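Ferredoxin-NADP reductase (Neisseria gonorrhoeae MIA_2011_03-10, PDB 5TR9) binds FAD and probably transfers electrons between NADP(H) and ferredoxin or flavodoxin through the flavin. Local coordinates at residues Ile132-Ser137 and Met230-Pro235. Sequence-based numbering, arbitrary orientation.
Sequences IAPFLS and MICGNP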
loop_
_atom_site.group_PDB
_atom_site.type_symbol
_atom_site.label_atom_id
_atom_site.label_comp_id
_atom_site.label_asym_id
_atom_site.label_seq_id
_atom_site.Cartn_x
_atom_site.Cartn_y
_atom_site.Cartn_z
ATOM N N ILE A 132 -1.647 2.286 -1.225
ATOM C CA ILE A 132 -2.478 1.190 -0.732
ATOM C C ILE A 132 -1.845 -0.176 -0.991
ATOM O O ILE A 132 -2.146 -1.132 -0.277
ATOM C CB ILE A 132 -3.889 1.273 -1.357
ATOM C CG1 ILE A 132 -4.864 0.371 -0.601
ATOM C CG2 ILE A 132 -3.835 0.983 -2.881
ATOM C CD1 ILE A 132 -6.314 0.528 -1.008
ATOM N N ALA A 133 -0.941 -0.283 -1.973
ATOM C CA ALA A 133 -0.439 -1.588 -2.418
ATOM C C ALA A 133 0.086 -2.486 -1.301
ATOM O O ALA A 133 -0.376 -3.637 -1.205
ATOM C CB ALA A 133 0.638 -1.375 -3.492
ATOM N N PRO A 134 1.032 -2.065 -0.448
ATOM C CA PRO A 134 1.509 -2.994 0.596
ATOM C C PRO A 134 0.418 -3.392 1.565
ATOM O O PRO A 134 0.446 -4.499 2.123
ATOM C CB PRO A 134 2.614 -2.197 1.303
ATOM C CG PRO A 134 2.266 -0.743 1.045
ATOM C CD PRO A 134 1.681 -0.739 -0.352
ATOM N N PHE A 135 -0.544 -2.508 1.790
ATOM C CA PHE A 135 -1.608 -2.820 2.734
ATOM C C PHE A 135 -2.567 -3.863 2.168
ATOM O O PHE A 135 -3.163 -4.624 2.938
ATOM C CB PHE A 135 -2.321 -1.522 3.139
ATOM C CG PHE A 135 -1.405 -0.533 3.827
ATOM C CD1 PHE A 135 -0.521 -0.956 4.818
ATOM C CD2 PHE A 135 -1.404 0.802 3.467
ATOM C CE1 PHE A 135 0.342 -0.066 5.441
ATOM C CE2 PHE A 135 -0.536 1.708 4.095
ATOM C CZ PHE A 135 0.333 1.265 5.084
ATOM N N LEU A 136 -2.694 -3.952 0.835
ATOM C CA LEU A 136 -3.489 -5.039 0.258
ATOM C C LEU A 136 -2.872 -6.398 0.583
ATOM O O LEU A 136 -3.584 -7.347 0.947
ATOM C CB LEU A 136 -3.634 -4.857 -1.254
ATOM C CG LEU A 136 -4.374 -3.581 -1.674
ATOM C CD1 LEU A 136 -4.399 -3.448 -3.195
ATOM C CD2 LEU A 136 -5.788 -3.572 -1.122
ATOM N N SER A 137 -1.541 -6.513 0.475
ATOM C CA SER A 137 -0.891 -7.771 0.821
ATOM C C SER A 137 -1.049 -8.078 2.305
ATOM O O SER A 137 -1.309 -9.227 2.682
ATOM C CB SER A 137 0.594 -7.716 0.437
ATOM O OG SER A 137 1.214 -8.980 0.629
ATOM N N MET A 230 0.298 2.756 10.337
ATOM C CA MET A 230 1.231 2.559 9.236
ATOM C C MET A 230 0.870 3.557 8.148
ATOM O O MET A 230 -0.313 3.794 7.894
ATOM C CB MET A 230 1.166 1.129 8.701
ATOM C CG MET A 230 1.303 0.073 9.799
ATOM S SD MET A 230 1.210 -1.596 9.148
ATOM C CE MET A 230 2.815 -1.723 8.341
ATOM N N ILE A 231 1.879 4.165 7.532
ATOM C CA ILE A 231 1.665 5.248 6.576
ATOM C C ILE A 231 2.421 4.927 5.301
ATOM O O ILE A 231 3.632 4.693 5.344
ATOM C CB ILE A 231 2.156 6.602 7.112
ATOM C CG1 ILE A 231 1.749 6.816 8.571
ATOM C CG2 ILE A 231 1.637 7.738 6.208
ATOM C CD1 ILE A 231 2.417 8.062 9.188
ATOM N N CYS A 232 1.735 4.997 4.160
ATOM C CA CYS A 232 2.413 4.809 2.878
ATOM C C CYS A 232 1.724 5.678 1.837
ATOM O O CYS A 232 0.542 5.486 1.557
ATOM C CB CYS A 232 2.410 3.334 2.443
ATOM S SG CYS A 232 3.369 3.043 0.914
ATOM N N GLY A 233 2.447 6.629 1.260
ATOM C CA GLY A 233 1.802 7.560 0.350
ATOM C C GLY A 233 2.814 8.509 -0.246
ATOM O O GLY A 233 4.025 8.283 -0.165
ATOM N N ASN A 234 2.314 9.583 -0.865
ATOM C CA ASN A 234 3.247 10.524 -1.463
ATOM C C ASN A 234 4.094 11.163 -0.357
ATOM O O ASN A 234 3.656 11.270 0.798
ATOM C CB ASN A 234 2.522 11.576 -2.322
ATOM C CG ASN A 234 1.527 12.422 -1.546
ATOM O OD1 ASN A 234 1.909 13.355 -0.836
ATOM N ND2 ASN A 234 0.230 12.153 -1.743
ATOM N N PRO A 235 5.347 11.507 -0.665
ATOM C CA PRO A 235 6.261 12.000 0.380
ATOM C C PRO A 235 5.692 13.140 1.201
ATOM O O PRO A 235 5.868 13.145 2.424
ATOM C CB PRO A 235 7.487 12.428 -0.429
ATOM C CG PRO A 235 7.505 11.465 -1.578
ATOM C CD PRO A 235 6.048 11.259 -1.938
#
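Phe-135 and Pro-134 face Met-230 and Cys-232 where the first turn of the short helix 133-139 packs over strand 227-233; the short axes approach to 9.5 Å with N-to-C directions 134° apart, and no hydrogen bond joins the two backbones. The Phe-135 ring does most of the bridging. Its chi1 of -61° sets CG anti to the carbonyl carbon, and the outer end of the ring reaches the strand. There CE1 meets Met-230 CB at 3.6 Å and CE2 meets Cys-232 CB at 3.7 Å, both obliquely, so the end of the ring lies between two side chains on the same side of the strand. Ile-231 N comes near the ring plane at its edge, 4.1 Å from CZ. Met-230 bends at its SD end, and its SD sits 5.4 Å from the Phe-135 centroid, 72° off the ring normal: an oblique Met-aromatic contact. Pro-134 extends the apolar patch, its CG lying 3.9 Å from Cys-232 SG. Strand 122-128 backs the same ring through Met-125 and Cys-127, while Ile-231 points away from the helix, to the other side of the sheet, and packs on helix 235-247. Asn-234 is the N-cap of helix 235-247, its OD1 accepting a hydrogen bond from Met-237 N. All five touching residues are buried. Helix 133-139 follows strand 122-128 and packs on it and on its parallel neighbour 227-233, as in the Rossmann-like alpha/beta NAD(P)-binding domain of ferredoxin-NADP reductases; Ala-133, touching FAD, places this packing at the flavin site.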